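Local coordinates for origin of replication complex subunit 1B (PDB 5HH7), which reads the unmodified histone H3 tail through its BAH-PHD cassette and belongs to the origin recognition complex that binds replication origins, at residues Thr61-Glu66 with Phe74-Leu79; Asp68-Gly73 with Trp91-Cys96; Ala119-Glu124 with Asp206-Phe211; Lys125-Asp130 with Tyr155-Glu160. All coordinates share one frame; numbering follows the deposited sequence.

How the contacts relate
Contacts 1 and 2 lie in the PHD finger, contacts 3 and 4 in the BAH domain. Contact 1 is a partly buried hairpin pairing with His75 and Cys78 of one zinc site; contact 2, at the surface, closes the other site with thiolates. They meet where Phe74 CZ lies 3.4 Å from Cys93 CB. Contact 3 is buried and ionic, whereas contact 4, partly buried, relies on methyls set against helical carbonyls and on a water; both hold helix 122-127 against the same sheet. Leu71 joins the domains, its CB 3.8 Å from Arg123 NH2 and its CD1 3.7 Å from Leu127 CD1. Contacts 1 and 4 do not touch, their nearest atoms being about 8 Å apart.

Contact 1: residues Thr61-Glu66 with Phe74-Leu79; sequences TNIMIE and FHLKCL. With ZN (zinc ion), chain C.
Phe74 and Ile65 form the antiparallel hydrogen-bonded pair of a short beta hairpin: Ile65 N reaches Phe74 O at 2.8 Å, and Phe74 N returns to Ile65 O at 2.9 Å. The Phe74 ring has Ile65 O near its plane, at the edge. His75 follows as the non-hydrogen-bonded partner of Met64, with their CA atoms 4.2 Å apart and both side chains on the same sheet face. Met64 CG is anti to the backbone N (chi1 -177°), and the bend farther out at chi3 brings CE to 3.4 Å from His75 NE2, obliquely to the imidazole. On its other ring nitrogen, His75 ND1 binds the zinc ion at 2.6 Å; the ring that coordinates zinc is thus also touched, through Met64 CE, by strand 64-66. At Leu76 the strand gives way to a 3-10 turn, yet Leu76 N still donates to Ile63 O, the N-H arriving almost in line with the carbonyl bond. Its two methyls divide the packing: CD1 lies beside Ile63 CB, and CD2 is 3.7 Å from Ile65 CG2. Lys77 N makes a straight bond to Asn62 OD1 (3.0 Å, 173°), while its CB and CG cover the amide of Asn62. Cys78 SG adds a second ligand to the zinc ion, which Cys53 and Cys56 complete. Leu79 CD1 finally approaches Ile65 CD1 at 4.2 Å. Backbone bonds from Met64 and Glu66 in strand 64-66 hold the histone H3 peptide; strand 73-75 pairs with its other side, and beyond it Leu76 is backbone-bonded to Leu83.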
# COMPACT_ATOMS: atom_id res chain seq x y z
N THR A 61 -11.65 -14.45 16.93
CA THR A 61 -12.67 -13.48 16.56
C THR A 61 -12.42 -12.13 17.22
O THR A 61 -12.99 -11.12 16.80
CB THR A 61 -14.07 -13.97 16.97
OG1 THR A 61 -14.01 -14.55 18.28
CG2 THR A 61 -14.57 -15.02 15.99
N ASN A 62 -11.58 -12.10 18.25
CA ASN A 62 -11.28 -10.85 18.94
C ASN A 62 -10.60 -9.86 18.00
O ASN A 62 -9.73 -10.25 17.21
CB ASN A 62 -10.40 -11.09 20.17
CG ASN A 62 -10.13 -9.82 20.95
OD1 ASN A 62 -9.01 -9.30 20.95
ND2 ASN A 62 -11.16 -9.30 21.61
N ILE A 63 -11.02 -8.60 18.08
CA ILE A 63 -10.50 -7.56 17.21
C ILE A 63 -8.98 -7.44 17.31
O ILE A 63 -8.41 -7.47 18.41
CB ILE A 63 -11.16 -6.19 17.51
CG1 ILE A 63 -12.66 -6.26 17.24
CG2 ILE A 63 -10.53 -5.08 16.68
CD1 ILE A 63 -13.00 -6.73 15.85
N MET A 64 -8.33 -7.31 16.16
CA MET A 64 -6.89 -7.17 16.10
C MET A 64 -6.53 -5.78 15.61
O MET A 64 -7.08 -5.31 14.60
CB MET A 64 -6.29 -8.22 15.16
CG MET A 64 -4.78 -8.21 15.09
SD MET A 64 -4.13 -9.51 14.01
CE MET A 64 -4.77 -10.97 14.82
N ILE A 65 -5.63 -5.10 16.31
CA ILE A 65 -5.19 -3.78 15.88
C ILE A 65 -3.76 -3.80 15.37
O ILE A 65 -3.03 -4.78 15.53
CB ILE A 65 -5.35 -2.72 16.99
CG1 ILE A 65 -4.49 -3.08 18.20
CG2 ILE A 65 -6.81 -2.57 17.38
CD1 ILE A 65 -4.48 -2.02 19.28
N GLU A 66 -3.36 -2.68 14.77
CA GLU A 66 -2.09 -2.57 14.09
C GLU A 66 -1.22 -1.53 14.78
O GLU A 66 -1.68 -0.43 15.07
CB GLU A 66 -2.33 -2.17 12.64
CG GLU A 66 -1.09 -1.91 11.81
CD GLU A 66 -1.44 -1.63 10.36
OE1 GLU A 66 -1.58 -0.44 10.00
OE2 GLU A 66 -1.59 -2.60 9.59
N PHE A 74 -2.07 -7.22 16.74
CA PHE A 74 -2.24 -7.56 18.15
C PHE A 74 -3.72 -7.62 18.52
O PHE A 74 -4.46 -6.67 18.30
CB PHE A 74 -1.55 -6.52 19.04
CG PHE A 74 -0.07 -6.37 18.78
CD1 PHE A 74 0.85 -7.10 19.52
CD2 PHE A 74 0.39 -5.50 17.81
CE1 PHE A 74 2.20 -6.97 19.28
CE2 PHE A 74 1.74 -5.36 17.57
CZ PHE A 74 2.65 -6.10 18.30
N HIS A 75 -4.14 -8.75 19.09
CA HIS A 75 -5.49 -8.85 19.64
C HIS A 75 -5.63 -7.88 20.81
O HIS A 75 -4.72 -7.74 21.62
CB HIS A 75 -5.78 -10.28 20.13
CG HIS A 75 -6.03 -11.26 19.03
ND1 HIS A 75 -5.54 -12.55 19.06
CD2 HIS A 75 -6.73 -11.16 17.88
CE1 HIS A 75 -5.92 -13.19 17.97
NE2 HIS A 75 -6.64 -12.37 17.23
N LEU A 76 -6.77 -7.19 20.88
CA LEU A 76 -7.05 -6.28 21.99
C LEU A 76 -6.99 -7.01 23.33
O LEU A 76 -6.40 -6.52 24.29
CB LEU A 76 -8.42 -5.64 21.83
CG LEU A 76 -8.64 -4.63 20.69
CD1 LEU A 76 -10.10 -4.21 20.65
CD2 LEU A 76 -7.73 -3.42 20.86
N LYS A 77 -7.60 -8.19 23.37
CA LYS A 77 -7.73 -8.98 24.59
C LYS A 77 -6.39 -9.53 25.07
O LYS A 77 -6.29 -10.08 26.16
CB LYS A 77 -8.67 -10.15 24.36
CG LYS A 77 -8.09 -11.21 23.44
CD LYS A 77 -8.85 -12.51 23.53
CE LYS A 77 -8.07 -13.64 22.88
NZ LYS A 77 -6.75 -13.85 23.54
N CYS A 78 -5.36 -9.39 24.24
CA CYS A 78 -4.07 -10.00 24.54
C CYS A 78 -3.02 -8.98 24.97
O CYS A 78 -1.92 -9.34 25.37
CB CYS A 78 -3.58 -10.82 23.35
SG CYS A 78 -4.68 -12.19 22.97
N LEU A 79 -3.39 -7.70 24.90
CA LEU A 79 -2.52 -6.64 25.39
C LEU A 79 -2.43 -6.72 26.92
O LEU A 79 -3.26 -7.35 27.57
CB LEU A 79 -3.05 -5.28 24.95
CG LEU A 79 -3.28 -5.14 23.44
CD1 LEU A 79 -3.81 -3.76 23.08
CD2 LEU A 79 -2.01 -5.43 22.67
ZN ZN C . -3.41 -12.65 20.55

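Contact 2: residues Asp68-Gly73 with Trp91-Cys96. With ZN (zinc ion), chain D.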
# COMPACT_ATOMS: atom_id res chain seq x y z
N ASP A 68 1.34 1.38 15.05
CA ASP A 68 1.77 2.48 14.18
C ASP A 68 3.20 2.32 13.69
O ASP A 68 3.54 2.77 12.60
CB ASP A 68 1.66 3.83 14.91
CG ASP A 68 0.23 4.27 15.12
OD1 ASP A 68 -0.66 3.69 14.47
OD2 ASP A 68 0.02 5.20 15.92
N ASP A 69 4.05 1.69 14.50
CA ASP A 69 5.48 1.61 14.20
C ASP A 69 5.88 0.36 13.42
O ASP A 69 6.36 0.46 12.29
CB ASP A 69 6.31 1.74 15.48
CG ASP A 69 6.39 3.17 15.98
OD1 ASP A 69 5.95 4.07 15.24
OD2 ASP A 69 6.90 3.39 17.10
N CYS A 70 5.69 -0.81 14.03
CA CYS A 70 6.12 -2.06 13.42
C CYS A 70 5.07 -2.65 12.49
O CYS A 70 5.35 -3.60 11.76
CB CYS A 70 6.49 -3.08 14.51
SG CYS A 70 5.08 -3.98 15.19
N LEU A 71 3.86 -2.10 12.54
CA LEU A 71 2.73 -2.59 11.73
C LEU A 71 2.33 -4.03 12.04
O LEU A 71 1.63 -4.67 11.25
CB LEU A 71 2.99 -2.40 10.24
CG LEU A 71 3.09 -0.95 9.77
CD1 LEU A 71 3.28 -0.88 8.26
CD2 LEU A 71 1.85 -0.18 10.18
N GLY A 72 2.76 -4.55 13.18
CA GLY A 72 2.38 -5.88 13.60
C GLY A 72 0.94 -5.91 14.09
O GLY A 72 0.36 -4.87 14.43
N GLY A 73 0.35 -7.10 14.11
CA GLY A 73 -1.02 -7.27 14.57
C GLY A 73 -1.09 -7.73 16.01
O GLY A 73 -0.26 -8.53 16.45
N TRP A 91 -1.10 4.74 18.46
CA TRP A 91 -0.88 3.57 19.30
C TRP A 91 0.31 2.76 18.80
O TRP A 91 0.41 2.46 17.61
CB TRP A 91 -2.12 2.68 19.36
CG TRP A 91 -1.94 1.50 20.28
CD1 TRP A 91 -2.17 1.47 21.63
CD2 TRP A 91 -1.50 0.18 19.92
NE1 TRP A 91 -1.89 0.21 22.12
CE2 TRP A 91 -1.49 -0.59 21.09
CE3 TRP A 91 -1.13 -0.41 18.71
CZ2 TRP A 91 -1.10 -1.93 21.10
CZ3 TRP A 91 -0.75 -1.74 18.72
CH2 TRP A 91 -0.74 -2.49 19.90
N ILE A 92 1.21 2.42 19.71
CA ILE A 92 2.29 1.49 19.41
C ILE A 92 2.29 0.36 20.43
O ILE A 92 1.80 0.53 21.55
CB ILE A 92 3.67 2.17 19.39
CG1 ILE A 92 4.00 2.75 20.77
CG2 ILE A 92 3.72 3.25 18.32
CD1 ILE A 92 5.42 3.28 20.87
N CYS A 93 2.83 -0.78 20.04
CA CYS A 93 2.81 -1.95 20.91
C CYS A 93 3.91 -1.88 21.95
O CYS A 93 4.74 -0.97 21.94
CB CYS A 93 2.96 -3.22 20.08
SG CYS A 93 4.65 -3.52 19.56
N GLN A 94 3.92 -2.86 22.85
CA GLN A 94 4.88 -2.90 23.95
C GLN A 94 6.32 -3.05 23.47
O GLN A 94 7.24 -2.49 24.07
CB GLN A 94 4.54 -4.04 24.91
CG GLN A 94 4.34 -5.39 24.25
CD GLN A 94 2.93 -5.91 24.38
OE1 GLN A 94 1.96 -5.15 24.26
NE2 GLN A 94 2.79 -7.20 24.64
N PHE A 95 6.52 -3.79 22.38
CA PHE A 95 7.86 -4.02 21.85
C PHE A 95 8.46 -2.74 21.28
O PHE A 95 9.66 -2.48 21.46
CB PHE A 95 7.84 -5.12 20.79
CG PHE A 95 7.39 -6.45 21.32
CD1 PHE A 95 8.23 -7.21 22.12
CD2 PHE A 95 6.12 -6.94 21.03
CE1 PHE A 95 7.81 -8.43 22.62
CE2 PHE A 95 5.71 -8.16 21.52
CZ PHE A 95 6.55 -8.91 22.32
N CYS A 96 7.65 -1.94 20.61
CA CYS A 96 8.11 -0.67 20.07
C CYS A 96 8.21 0.39 21.15
O CYS A 96 8.96 1.36 21.02
CB CYS A 96 7.21 -0.21 18.92
SG CYS A 96 7.52 -1.09 17.39
ZN ZN D . 5.21 -2.37 17.30
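Asp68 and Trp91 are joined by two hydrogen bonds that form a closed loop. Asp68 N donates to Trp91 O at 2.9 Å, and Trp91 N donates to Asp68 OD2 at 2.8 Å, coming from above the carboxylate plane, 55° out of it. Both bonds are fairly straight. They tie the loop of the H3-binding region to Trp91, which packs on the bound peptide.

Metal coordination supplies the second link. Cys70 SG lies 2.7 Å from the zinc ion, Cys93 SG and Cys96 SG each 2.6 Å, and Cys67 completes the four-cysteine site. This is one of the two interleaved zinc sites of the PHD cross-brace, the other being Cys53, Cys56, His75 and Cys78. In Cys70 the sulfur sits between the backbone N and the carbonyl carbon (chi1 83°), which turns it to the metal.

Van der Waals packing fills the rest. Cys96 SG touches Cys70 CB and Asp69 CB, both at 3.6 Å, while Ile92 CG2 presses on Asp69 OD2 at 3.4 Å.

Two of the thiolates also accept N-H bonds: Cys93 SG from Cys96 N, capping helix 94-98, and Cys70 SG, weakly, from Gly72 N. Both would tend to temper the negative charge on sulfur, the weak one less so.

Contact 3: residues Ala119-Glu124 with Asp206-Phe211; sequences ARTMRE and DGDDVF
Asp208 is gripped from the N-terminal end of helix 122-127, by its N-cap Thr121 and by Arg123, through both carboxylate oxygens, each by its syn lone pair. Thr121 OG1 donates to OD2 of Asp208 at 3.0 Å, and Arg123 NH1 forms a salt bridge with OD1 of Asp208 at 3.1 Å. The second bond is nearly straight (172°) and lies in the guanidinium plane, although the guanidinium and carboxylate planes stand 89° apart. The bends at chi2 and chi3 turn the Arg123 chain across Asp208, with CD close to OD1. Farther back, Arg123 CG meets Phe211 CZ at 3.9 Å, aliphatic chain against ring.

The next shell fixes these groups. Thr121 OG1 accepts from Glu124 N at 3.1 Å while donating to Asp208. A water accepts from Arg123 N and donates to Asp208 OD2 at 2.8 Å and to Asp209 OD1 at 2.6 Å, linking the first turn of the helix to both aspartates. Arg172 also pairs with Asp208 OD1, Glu51 with Arg123 NH1, and Tyr33 and Arg190 with Asp209; the two arginines at Asp208 would tend to favour its ionised form, while the nearby Glu51 would oppose it.

The bound H3 peptide hydrogen-bonds to Gly207 O and Asp208 N, so the network backs a histone-reading loop of the BAH domain. Strand 210-218 leads away from it; Phe211 packs on strands 31-34 and 188-195, with Leu126 and Leu127 of helix 122-127 beside it.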
# COMPACT_ATOMS: atom_id res chain seq x y z
N ALA A 119 4.17 -16.08 6.06
CA ALA A 119 4.43 -15.38 4.80
C ALA A 119 4.15 -13.88 4.95
O ALA A 119 3.34 -13.47 5.77
CB ALA A 119 3.58 -15.97 3.68
N ARG A 120 4.83 -13.08 4.13
CA ARG A 120 4.68 -11.63 4.19
C ARG A 120 3.51 -11.16 3.33
O ARG A 120 3.26 -11.70 2.25
CB ARG A 120 5.97 -10.95 3.72
CG ARG A 120 7.20 -11.28 4.54
CD ARG A 120 8.39 -10.45 4.10
NE ARG A 120 8.78 -10.75 2.72
CZ ARG A 120 9.45 -9.91 1.93
NH1 ARG A 120 9.77 -8.70 2.38
NH2 ARG A 120 9.77 -10.26 0.70
N THR A 121 2.79 -10.15 3.82
CA THR A 121 1.70 -9.57 3.04
C THR A 121 2.27 -8.73 1.90
O THR A 121 3.46 -8.39 1.90
CB THR A 121 0.79 -8.68 3.90
OG1 THR A 121 1.49 -7.50 4.31
CG2 THR A 121 0.31 -9.44 5.14
N MET A 122 1.42 -8.40 0.94
CA MET A 122 1.82 -7.60 -0.21
C MET A 122 2.25 -6.20 0.24
O MET A 122 3.20 -5.62 -0.30
CB MET A 122 0.65 -7.52 -1.19
CG MET A 122 1.03 -7.12 -2.60
SD MET A 122 -0.16 -7.77 -3.80
CE MET A 122 0.21 -9.52 -3.74
N ARG A 123 1.55 -5.66 1.23
CA ARG A 123 1.90 -4.37 1.81
C ARG A 123 3.27 -4.42 2.48
O ARG A 123 4.08 -3.50 2.35
CB ARG A 123 0.83 -3.94 2.82
CG ARG A 123 1.32 -2.94 3.87
CD ARG A 123 1.04 -3.49 5.26
NE ARG A 123 2.25 -3.87 5.97
CZ ARG A 123 2.31 -4.79 6.93
NH1 ARG A 123 1.22 -5.46 7.31
NH2 ARG A 123 3.46 -5.05 7.51
N GLU A 124 3.54 -5.51 3.18
CA GLU A 124 4.84 -5.71 3.81
C GLU A 124 5.95 -5.74 2.77
O GLU A 124 7.01 -5.14 2.96
CB GLU A 124 4.83 -6.99 4.65
CG GLU A 124 6.05 -7.17 5.53
CD GLU A 124 5.96 -8.38 6.43
OE1 GLU A 124 4.86 -8.98 6.54
OE2 GLU A 124 6.98 -8.75 7.04
N ASP A 206 -9.96 0.18 6.97
CA ASP A 206 -10.13 -0.25 5.58
C ASP A 206 -9.16 -1.34 5.11
O ASP A 206 -9.16 -1.70 3.93
CB ASP A 206 -10.07 0.95 4.63
CG ASP A 206 -11.30 1.83 4.73
OD1 ASP A 206 -12.29 1.41 5.38
OD2 ASP A 206 -11.29 2.93 4.14
N GLY A 207 -8.33 -1.85 6.02
CA GLY A 207 -7.52 -3.01 5.71
C GLY A 207 -6.04 -2.76 5.44
O GLY A 207 -5.53 -1.65 5.59
N ASP A 208 -5.36 -3.82 5.02
CA ASP A 208 -3.90 -3.83 4.94
C ASP A 208 -3.33 -3.04 3.77
O ASP A 208 -2.15 -2.69 3.76
CB ASP A 208 -3.41 -5.28 4.86
CG ASP A 208 -1.96 -5.42 5.25
OD1 ASP A 208 -1.53 -4.71 6.18
OD2 ASP A 208 -1.25 -6.26 4.65
N ASP A 209 -4.17 -2.76 2.78
CA ASP A 209 -3.67 -2.20 1.53
C ASP A 209 -3.95 -0.70 1.40
O ASP A 209 -4.11 -0.18 0.29
CB ASP A 209 -4.26 -2.98 0.36
CG ASP A 209 -3.93 -4.46 0.44
OD1 ASP A 209 -2.73 -4.79 0.49
OD2 ASP A 209 -4.86 -5.29 0.51
N VAL A 210 -3.98 -0.02 2.54
CA VAL A 210 -4.24 1.41 2.58
C VAL A 210 -2.95 2.19 2.83
O VAL A 210 -2.22 1.90 3.78
CB VAL A 210 -5.27 1.75 3.67
CG1 VAL A 210 -5.42 3.27 3.82
CG2 VAL A 210 -6.61 1.10 3.35
N PHE A 211 -2.68 3.17 1.97
CA PHE A 211 -1.47 3.97 2.11
C PHE A 211 -1.78 5.46 2.07
O PHE A 211 -2.85 5.87 1.61
CB PHE A 211 -0.47 3.62 1.00
CG PHE A 211 -0.12 2.17 0.96
CD1 PHE A 211 0.90 1.67 1.76
CD2 PHE A 211 -0.81 1.29 0.14
CE1 PHE A 211 1.22 0.32 1.74
CE2 PHE A 211 -0.50 -0.06 0.11
CZ PHE A 211 0.52 -0.54 0.92
O HOH W 1 -1.39 -6.60 1.88

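Contact 4: residues Lys125-Asp130 with Tyr155-Glu160; sequences KLLSGD and YMIPEE
Ile157 meets the C-terminal end of helix 122-127 in a small van der Waals contact, methyls against the last helical carbonyls and Leu127, where the chain leaves strand 148-156 of the BAH sheet. The two branches of Ile157 do most of the touching. CG2 of Ile157 lies 3.7 Å from Leu126 O and 4.1 Å from CD2 of Leu127, the two side chains crossing at a slant. CG1 sits between the backbone N and the carbonyl carbon (chi1 63°), and the chain runs on extended to CD1, which reaches the helix end 3.5 Å from Leu127 O and also touches Gly129 N.

The helix finishes in a Schellman motif. Gly129 has positive phi (77°), its N bonds back to Leu126 O at 2.9 Å, and Asp130 N reaches Lys125 O at 2.7 Å. These bonds occupy two of the terminal carbonyls, while Leu127 O is served by a water that donates to it at 2.7 Å and to Glu159 OE1 at 2.9 Å, a polar bridge beside the methyl contact. Glu159 OE2 is in turn held by Arg165.

On the second segment a 3-10 turn over 158-160 brings Glu160 back toward the helix end; its extended chain sets OE2 3.7 Å from Gly129 CA. Deeper in the fold, Leu126 packs on Ala133 of strand 132-142, and Tyr155 on Cys213 of strand 210-218.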
# COMPACT_ATOMS: atom_id res chain seq x y z
N LYS A 125 5.70 -6.43 1.66
CA LYS A 125 6.68 -6.51 0.58
C LYS A 125 6.93 -5.14 -0.05
O LYS A 125 8.06 -4.79 -0.37
CB LYS A 125 6.22 -7.49 -0.50
CG LYS A 125 6.14 -8.94 -0.05
CD LYS A 125 5.73 -9.84 -1.22
CE LYS A 125 5.28 -11.21 -0.74
NZ LYS A 125 4.78 -12.06 -1.86
N LEU A 126 5.86 -4.37 -0.22
CA LEU A 126 5.98 -3.03 -0.79
C LEU A 126 6.86 -2.16 0.08
O LEU A 126 7.80 -1.52 -0.40
CB LEU A 126 4.60 -2.37 -0.94
CG LEU A 126 4.67 -0.92 -1.41
CD1 LEU A 126 5.23 -0.85 -2.83
CD2 LEU A 126 3.31 -0.24 -1.32
N LEU A 127 6.57 -2.15 1.38
CA LEU A 127 7.26 -1.26 2.31
C LEU A 127 8.69 -1.69 2.59
O LEU A 127 9.47 -0.94 3.17
CB LEU A 127 6.46 -1.12 3.61
CG LEU A 127 5.07 -0.50 3.42
CD1 LEU A 127 4.31 -0.39 4.75
CD2 LEU A 127 5.16 0.87 2.73
N SER A 128 9.05 -2.91 2.17
CA SER A 128 10.43 -3.37 2.30
C SER A 128 11.15 -3.27 0.96
O SER A 128 12.30 -3.69 0.84
CB SER A 128 10.47 -4.80 2.84
OG SER A 128 9.96 -5.71 1.89
N GLY A 129 10.47 -2.72 -0.04
CA GLY A 129 11.05 -2.53 -1.35
C GLY A 129 11.15 -3.79 -2.19
O GLY A 129 11.98 -3.87 -3.10
N ASP A 130 10.28 -4.76 -1.91
CA ASP A 130 10.32 -6.03 -2.62
C ASP A 130 9.20 -6.18 -3.65
O ASP A 130 9.03 -7.23 -4.26
CB ASP A 130 10.31 -7.19 -1.63
CG ASP A 130 11.60 -7.26 -0.82
OD1 ASP A 130 12.68 -7.10 -1.42
OD2 ASP A 130 11.53 -7.46 0.41
N TYR A 155 5.01 4.91 -7.47
CA TYR A 155 5.16 5.39 -6.11
C TYR A 155 6.56 5.00 -5.65
O TYR A 155 7.22 4.16 -6.26
CB TYR A 155 4.10 4.78 -5.18
CG TYR A 155 2.71 5.35 -5.37
CD1 TYR A 155 2.34 6.56 -4.79
CD2 TYR A 155 1.74 4.66 -6.10
CE1 TYR A 155 1.07 7.08 -4.95
CE2 TYR A 155 0.46 5.17 -6.26
CZ TYR A 155 0.13 6.39 -5.68
OH TYR A 155 -1.13 6.91 -5.83
N MET A 156 7.00 5.63 -4.56
CA MET A 156 8.29 5.30 -3.98
C MET A 156 8.21 5.40 -2.46
O MET A 156 7.64 6.36 -1.93
CB MET A 156 9.38 6.23 -4.52
CG MET A 156 10.76 6.05 -3.86
SD MET A 156 12.03 7.14 -4.56
CE MET A 156 12.27 6.38 -6.17
N ILE A 157 8.75 4.41 -1.76
CA ILE A 157 8.79 4.46 -0.31
C ILE A 157 9.91 5.40 0.13
O ILE A 157 10.90 5.57 -0.59
CB ILE A 157 8.99 3.05 0.31
CG1 ILE A 157 10.33 2.45 -0.11
CG2 ILE A 157 7.84 2.13 -0.09
CD1 ILE A 157 10.62 1.10 0.53
N PRO A 158 9.74 6.06 1.29
CA PRO A 158 10.71 7.05 1.76
C PRO A 158 12.14 6.53 1.84
O PRO A 158 13.07 7.28 1.54
CB PRO A 158 10.19 7.41 3.16
CG PRO A 158 8.71 7.21 3.05
CD PRO A 158 8.55 6.00 2.16
N GLU A 159 12.32 5.26 2.22
CA GLU A 159 13.65 4.68 2.33
C GLU A 159 14.42 4.72 1.01
O GLU A 159 15.65 4.76 1.00
CB GLU A 159 13.57 3.22 2.82
CG GLU A 159 13.41 3.06 4.31
CD GLU A 159 11.96 3.12 4.75
OE1 GLU A 159 11.08 3.37 3.89
OE2 GLU A 159 11.70 2.92 5.96
N GLU A 160 13.69 4.70 -0.10
CA GLU A 160 14.32 4.61 -1.41
C GLU A 160 14.66 5.97 -2.03
O GLU A 160 15.33 6.03 -3.06
CB GLU A 160 13.48 3.76 -2.36
CG GLU A 160 13.48 2.28 -1.98
CD GLU A 160 12.79 1.40 -3.00
OE1 GLU A 160 12.08 1.94 -3.87
OE2 GLU A 160 12.95 0.17 -2.92
O HOH W 2 8.79 1.53 3.89